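Local coordinates for uncharacterized GST-like proteinprotein (PDB 3IC8) that is of unknown function but has the glutathione S-transferase fold and may, like its relatives, bind glutathione, at residues 281-286 with 297-302; 244-249 with 276-281. One frame throughout, in Å; residues are numbered along the deposited sequence.

Contact 1. Residues 281-286 with 297-302; sequences REELIL and HVHFPR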
loop_
_atom_site.group_PDB
_atom_site.type_symbol
_atom_site.label_atom_id
_atom_site.label_comp_id
_atom_site.label_asym_id
_atom_site.label_seq_id
_atom_site.Cartn_x
_atom_site.Cartn_y
_atom_site.Cartn_z
ATOM N N ARG A 281 35.095 -8.004 23.376
ATOM C CA ARG A 281 34.528 -9.092 22.610
ATOM C C ARG A 281 33.982 -8.660 21.260
ATOM O O ARG A 281 34.160 -9.318 20.267
ATOM C CB ARG A 281 33.399 -9.705 23.408
ATOM C CG ARG A 281 33.819 -10.624 24.476
ATOM C CD ARG A 281 32.728 -10.751 25.512
ATOM N NE ARG A 281 33.166 -11.419 26.727
ATOM C CZ ARG A 281 33.983 -10.892 27.629
ATOM N NH1 ARG A 281 34.476 -9.681 27.468
ATOM N NH2 ARG A 281 34.307 -11.584 28.700
ATOM N N GLU A 282 33.310 -7.532 21.261
ATOM C CA GLU A 282 32.769 -6.955 20.081
ATOM C C GLU A 282 33.548 -5.777 19.562
ATOM O O GLU A 282 33.275 -5.312 18.488
ATOM C CB GLU A 282 31.363 -6.501 20.382
ATOM C CG GLU A 282 30.435 -7.605 20.722
ATOM C CD GLU A 282 30.021 -8.440 19.527
ATOM O OE1 GLU A 282 30.069 -7.954 18.409
ATOM O OE2 GLU A 282 29.640 -9.593 19.707
ATOM N N GLU A 283 34.493 -5.261 20.323
ATOM C CA GLU A 283 35.035 -3.957 20.012
ATOM C C GLU A 283 36.502 -3.679 20.275
ATOM O O GLU A 283 37.063 -4.135 21.221
ATOM C CB GLU A 283 34.222 -2.926 20.773
ATOM C CG GLU A 283 34.123 -1.609 20.133
ATOM C CD GLU A 283 33.250 -0.682 20.909
ATOM O OE1 GLU A 283 32.981 -0.936 22.080
ATOM O OE2 GLU A 283 32.818 0.308 20.351
ATOM N N LEU A 284 37.092 -2.871 19.428
ATOM C CA LEU A 284 38.361 -2.259 19.692
ATOM C C LEU A 284 38.238 -0.753 19.593
ATOM O O LEU A 284 37.671 -0.251 18.665
ATOM C CB LEU A 284 39.400 -2.740 18.708
ATOM C CG LEU A 284 39.582 -4.227 18.532
ATOM C CD1 LEU A 284 39.965 -4.501 17.154
ATOM C CD2 LEU A 284 40.615 -4.677 19.423
ATOM N N ILE A 285 38.788 -0.033 20.551
ATOM C CA ILE A 285 38.730 1.412 20.539
ATOM C C ILE A 285 40.090 2.079 20.457
ATOM O O ILE A 285 40.983 1.773 21.191
ATOM C CB ILE A 285 38.025 1.927 21.749
ATOM C CG1 ILE A 285 36.771 1.133 21.981
ATOM C CG2 ILE A 285 37.619 3.315 21.541
ATOM C CD1 ILE A 285 35.857 1.782 22.872
ATOM N N LEU A 286 40.208 3.041 19.594
ATOM C CA LEU A 286 41.479 3.608 19.433
ATOM C C LEU A 286 41.382 5.117 19.492
ATOM O O LEU A 286 40.448 5.700 19.004
ATOM C CB LEU A 286 42.078 3.014 18.176
ATOM C CG LEU A 286 43.060 3.686 17.283
ATOM C CD1 LEU A 286 43.243 2.846 16.075
ATOM C CD2 LEU A 286 42.457 4.991 16.944
ATOM N N HIS A 297 37.872 9.085 19.465
ATOM C CA HIS A 297 37.906 7.658 19.680
ATOM C C HIS A 297 37.288 6.995 18.473
ATOM O O HIS A 297 36.214 7.356 18.078
ATOM C CB HIS A 297 37.071 7.281 20.883
ATOM C CG HIS A 297 37.783 7.379 22.187
ATOM N ND1 HIS A 297 38.999 7.987 22.334
ATOM C CD2 HIS A 297 37.432 6.944 23.411
ATOM C CE1 HIS A 297 39.371 7.920 23.591
ATOM N NE2 HIS A 297 38.440 7.287 24.263
ATOM N N VAL A 298 37.975 6.015 17.907
ATOM C CA VAL A 298 37.505 5.288 16.751
ATOM C C VAL A 298 37.270 3.821 17.066
ATOM O O VAL A 298 38.107 3.167 17.610
ATOM C CB VAL A 298 38.479 5.430 15.616
ATOM C CG1 VAL A 298 37.936 4.856 14.364
ATOM C CG2 VAL A 298 38.785 6.829 15.407
ATOM N N HIS A 299 36.100 3.324 16.725
ATOM C CA HIS A 299 35.709 1.990 17.110
ATOM C C HIS A 299 35.623 1.021 15.956
ATOM O O HIS A 299 35.049 1.312 14.950
ATOM C CB HIS A 299 34.382 2.010 17.831
ATOM C CG HIS A 299 34.237 3.108 18.816
ATOM N ND1 HIS A 299 33.872 2.884 20.116
ATOM C CD2 HIS A 299 34.338 4.441 18.681
ATOM C CE1 HIS A 299 33.787 4.027 20.747
ATOM N NE2 HIS A 299 34.066 4.988 19.899
ATOM N N PHE A 300 36.225 -0.140 16.145
ATOM C CA PHE A 300 36.281 -1.182 15.153
ATOM C C PHE A 300 35.856 -2.471 15.758
ATOM O O PHE A 300 36.108 -2.718 16.884
ATOM C CB PHE A 300 37.690 -1.398 14.679
ATOM C CG PHE A 300 38.284 -0.255 13.995
ATOM C CD1 PHE A 300 38.023 -0.018 12.697
ATOM C CD2 PHE A 300 39.147 0.563 14.648
ATOM C CE1 PHE A 300 38.586 1.019 12.084
ATOM C CE2 PHE A 300 39.701 1.593 14.024
ATOM C CZ PHE A 300 39.433 1.813 12.746
ATOM N N PRO A 301 35.234 -3.314 14.976
ATOM C CA PRO A 301 34.918 -4.668 15.389
ATOM C C PRO A 301 36.121 -5.579 15.344
ATOM O O PRO A 301 37.039 -5.308 14.635
ATOM C CB PRO A 301 33.916 -5.091 14.341
ATOM C CG PRO A 301 34.177 -4.275 13.225
ATOM C CD PRO A 301 34.680 -3.010 13.666
ATOM N N ARG A 302 36.105 -6.666 16.077
ATOM C CA ARG A 302 37.145 -7.641 15.896
ATOM C C ARG A 302 37.090 -8.230 14.502
ATOM O O ARG A 302 38.101 -8.416 13.879
ATOM C CB ARG A 302 37.076 -8.741 16.934
ATOM C CG ARG A 302 37.224 -8.315 18.343
ATOM C CD ARG A 302 37.692 -9.461 19.156
ATOM N NE ARG A 302 38.630 -9.086 20.201
ATOM C CZ ARG A 302 39.916 -8.847 20.022
ATOM N NH1 ARG A 302 40.459 -8.917 18.843
ATOM N NH2 ARG A 302 40.661 -8.521 21.039
#
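Four backbone hydrogen bonds join Leu284 to Phe300 and Leu286 to Val298, the two hydrogen-bonded pairs of an antiparallel ladder. Leu284 N gives to Phe300 O at 2.7 Å and Phe300 N returns a bond to Leu284 O at 2.9 Å, while Ile285 and His299 form the non-hydrogen-bonded pair between them. CA-H...O contacts accompany these bonds, as from His299 CA to Leu284 O. The polar side-chain bond runs from His299 ND1 to Glu283 OE2 at 2.8 Å. Its N-H...O angle is 147°, and the donor approaches from above the carboxylate plane. Glu283 can span the gap because its CG lies anti to the backbone N (chi1 -150°) and the chain stays extended beyond it. Histidine suits this place by offering a nitrogen on each side: NE2 bonds Asp61, so both carboxylates together fix the ring's rotation. Apolar contacts divide between the faces. On the face that carries Glu283, Ile285 CG2 rests over the His299 ring, 4.1 Å from its centroid, in a CH-pi contact. On the other face Leu286 CD2 meets Val298 CB at 4.2 Å, and Leu284 CD2 lies over one face of the Arg302 guanidinium, toward its rim; Arg302 NH2 is salt-bridged to Asp250. This beta hairpin lies mid-sheet, with strand 61-63 of the thioredoxin-like N-terminal domain beyond 296-300 and strand 272-279 beyond 284-290; Ile262 of strand 259-264 packs on Leu284 and Phe300.

Contact 2. Residues 244-249 with 276-281; sequences PDETFI and LMFTGR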
loop_
_atom_site.group_PDB
_atom_site.type_symbol
_atom_site.label_atom_id
_atom_site.label_comp_id
_atom_site.label_asym_id
_atom_site.label_seq_id
_atom_site.Cartn_x
_atom_site.Cartn_y
_atom_site.Cartn_z
ATOM N N PRO A 244 33.893 1.122 27.784
ATOM C CA PRO A 244 33.092 0.061 28.351
ATOM C C PRO A 244 33.774 -0.537 29.554
ATOM O O PRO A 244 34.979 -0.521 29.649
ATOM C CB PRO A 244 33.044 -0.944 27.225
ATOM C CG PRO A 244 33.251 -0.181 26.065
ATOM C CD PRO A 244 34.188 0.865 26.382
ATOM N N ASP A 245 33.002 -1.058 30.485
ATOM C CA ASP A 245 33.587 -1.545 31.707
ATOM C C ASP A 245 33.911 -3.005 31.628
ATOM O O ASP A 245 34.330 -3.586 32.592
ATOM C CB ASP A 245 32.710 -1.257 32.914
ATOM C CG ASP A 245 31.307 -1.683 32.713
ATOM O OD1 ASP A 245 30.476 -1.346 33.557
ATOM O OD2 ASP A 245 31.026 -2.349 31.709
ATOM N N GLU A 246 33.734 -3.588 30.465
ATOM C CA GLU A 246 33.949 -5.000 30.268
ATOM C C GLU A 246 35.398 -5.379 30.480
ATOM O O GLU A 246 36.281 -4.619 30.176
ATOM C CB GLU A 246 33.491 -5.378 28.872
ATOM C CG GLU A 246 34.309 -6.420 28.208
ATOM C CD GLU A 246 33.756 -6.817 26.873
ATOM O OE1 GLU A 246 34.062 -7.917 26.422
ATOM O OE2 GLU A 246 33.013 -6.036 26.276
ATOM N N THR A 247 35.630 -6.561 31.016
ATOM C CA THR A 247 36.976 -7.039 31.263
ATOM C C THR A 247 37.264 -8.152 30.298
ATOM O O THR A 247 36.508 -9.081 30.168
ATOM C CB THR A 247 37.103 -7.590 32.662
ATOM O OG1 THR A 247 36.058 -8.524 32.886
ATOM C CG2 THR A 247 36.958 -6.501 33.666
ATOM N N PHE A 248 38.360 -8.030 29.587
ATOM C CA PHE A 248 38.655 -8.966 28.542
ATOM C C PHE A 248 40.136 -9.081 28.426
ATOM O O PHE A 248 40.828 -8.110 28.593
ATOM C CB PHE A 248 38.064 -8.401 27.255
ATOM C CG PHE A 248 38.316 -9.211 26.042
ATOM C CD1 PHE A 248 37.690 -10.401 25.852
ATOM C CD2 PHE A 248 39.135 -8.748 25.058
ATOM C CE1 PHE A 248 37.915 -11.106 24.722
ATOM C CE2 PHE A 248 39.346 -9.448 23.954
ATOM C CZ PHE A 248 38.744 -10.621 23.779
ATOM N N ILE A 249 40.618 -10.266 28.108
ATOM C CA ILE A 249 42.019 -10.424 27.831
ATOM C C ILE A 249 42.171 -10.662 26.374
ATOM O O ILE A 249 41.630 -11.585 25.843
ATOM C CB ILE A 249 42.617 -11.640 28.535
ATOM C CG1 ILE A 249 42.228 -11.675 30.004
ATOM C CG2 ILE A 249 44.115 -11.631 28.406
ATOM C CD1 ILE A 249 41.766 -13.032 30.464
ATOM N N LEU A 276 45.527 2.236 21.630
ATOM C CA LEU A 276 44.469 1.315 21.874
ATOM C C LEU A 276 43.918 1.652 23.211
ATOM O O LEU A 276 44.626 1.649 24.164
ATOM C CB LEU A 276 45.065 -0.074 21.925
ATOM C CG LEU A 276 44.113 -1.243 21.886
ATOM C CD1 LEU A 276 43.686 -1.585 23.221
ATOM C CD2 LEU A 276 42.921 -0.945 21.038
HETATM N N MSE A 277 42.643 1.949 23.278
HETATM C CA MSE A 277 42.041 2.273 24.540
HETATM C C MSE A 277 41.209 1.169 25.142
HETATM O O MSE A 277 41.031 1.124 26.327
HETATM C CB MSE A 277 41.223 3.534 24.355
HETATM C CG MSE A 277 42.054 4.657 23.791
HETATM SE SE MSE A 277 43.108 5.556 25.110
HETATM C CE MSE A 277 41.653 5.970 26.233
ATOM N N PHE A 278 40.661 0.308 24.305
ATOM C CA PHE A 278 39.837 -0.773 24.770
ATOM C C PHE A 278 39.884 -1.919 23.799
ATOM O O PHE A 278 39.865 -1.719 22.619
ATOM C CB PHE A 278 38.417 -0.268 24.921
ATOM C CG PHE A 278 37.416 -1.318 25.257
ATOM C CD1 PHE A 278 37.076 -1.568 26.551
ATOM C CD2 PHE A 278 36.786 -2.026 24.279
ATOM C CE1 PHE A 278 36.171 -2.492 26.847
ATOM C CE2 PHE A 278 35.875 -2.949 24.591
ATOM C CZ PHE A 278 35.574 -3.183 25.871
ATOM N N THR A 279 39.962 -3.125 24.324
ATOM C CA THR A 279 39.842 -4.331 23.551
ATOM C C THR A 279 38.765 -5.155 24.198
ATOM O O THR A 279 38.760 -5.342 25.380
ATOM C CB THR A 279 41.157 -5.092 23.464
ATOM O OG1 THR A 279 40.974 -6.261 22.687
ATOM C CG2 THR A 279 41.590 -5.521 24.791
ATOM N N GLY A 280 37.828 -5.621 23.400
ATOM C CA GLY A 280 36.625 -6.246 23.893
ATOM C C GLY A 280 36.144 -7.320 22.975
ATOM O O GLY A 280 36.726 -7.544 21.961
ATOM N N ARG A 281 35.095 -8.004 23.376
ATOM C CA ARG A 281 34.528 -9.092 22.610
ATOM C C ARG A 281 33.982 -8.660 21.260
ATOM O O ARG A 281 34.160 -9.318 20.267
ATOM C CB ARG A 281 33.399 -9.705 23.408
ATOM C CG ARG A 281 33.819 -10.624 24.476
ATOM C CD ARG A 281 32.728 -10.751 25.512
ATOM N NE ARG A 281 33.166 -11.419 26.727
ATOM C CZ ARG A 281 33.983 -10.892 27.629
ATOM N NH1 ARG A 281 34.476 -9.681 27.468
ATOM N NH2 ARG A 281 34.307 -11.584 28.700
#
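Phe248 lays its ring against the backbone where strand 272-279 ends, and each part of the side chain meets something different. CB sits 3.7 Å from Thr279 O. With CG anti to the backbone N (chi1 178°), the ring is carried across Thr279 and Gly280. CD2 comes to 3.4 Å from Thr279 O, and on the other rim CD1 and CE1 each lie 4.1 Å from Arg281 CG. CE2 approaches the Thr279 hydroxyl, which is hydrogen-bonded to Asp250, and CZ reaches Gly280 O. The Gly280-Arg281 peptide lies over one ring face, with Arg281 N above the centre. Glycine suits position 280 for another reason: a CB there would collide with the Phe278 ring. Further along, Pro244 covers a face of Phe278, CG standing 3.9 Å from the ring centroid in a CH-pi contact, while Glu246 OE2 meets that ring at its edge. Glu246 also faces Arg281 as a salt-bridge partner, but the modelled approach is too short to be trusted in detail. Aromatic and proline surface thus supplies about half of the buried area, the Glu246 and Arg281 side chains much of the rest, and their opposite charges probably add electrostatic attraction at the exposed end.

From the N terminus, the chain leaves helix 228-237 and enters the loop holding 244-249. It then runs through strands 259-264 and 272-279 before residues 276-281 return to that loop, where contact 2 closes. Arg281 belongs to both contacts, so the next closure follows directly: strand 284-290 turns back through 296-300 to make contact 1. The two loops are therefore in series and neither encloses nor crosses the other. Their centres are about 9 Å apart, and Ile285 joins them through probable backbone hydrogen bonds to Met277 and Phe278, in a classic beta bulge. Together they tie the 244-249 loop to the C-terminal hairpin, whose strand 296-300 in turn pairs with 61-63.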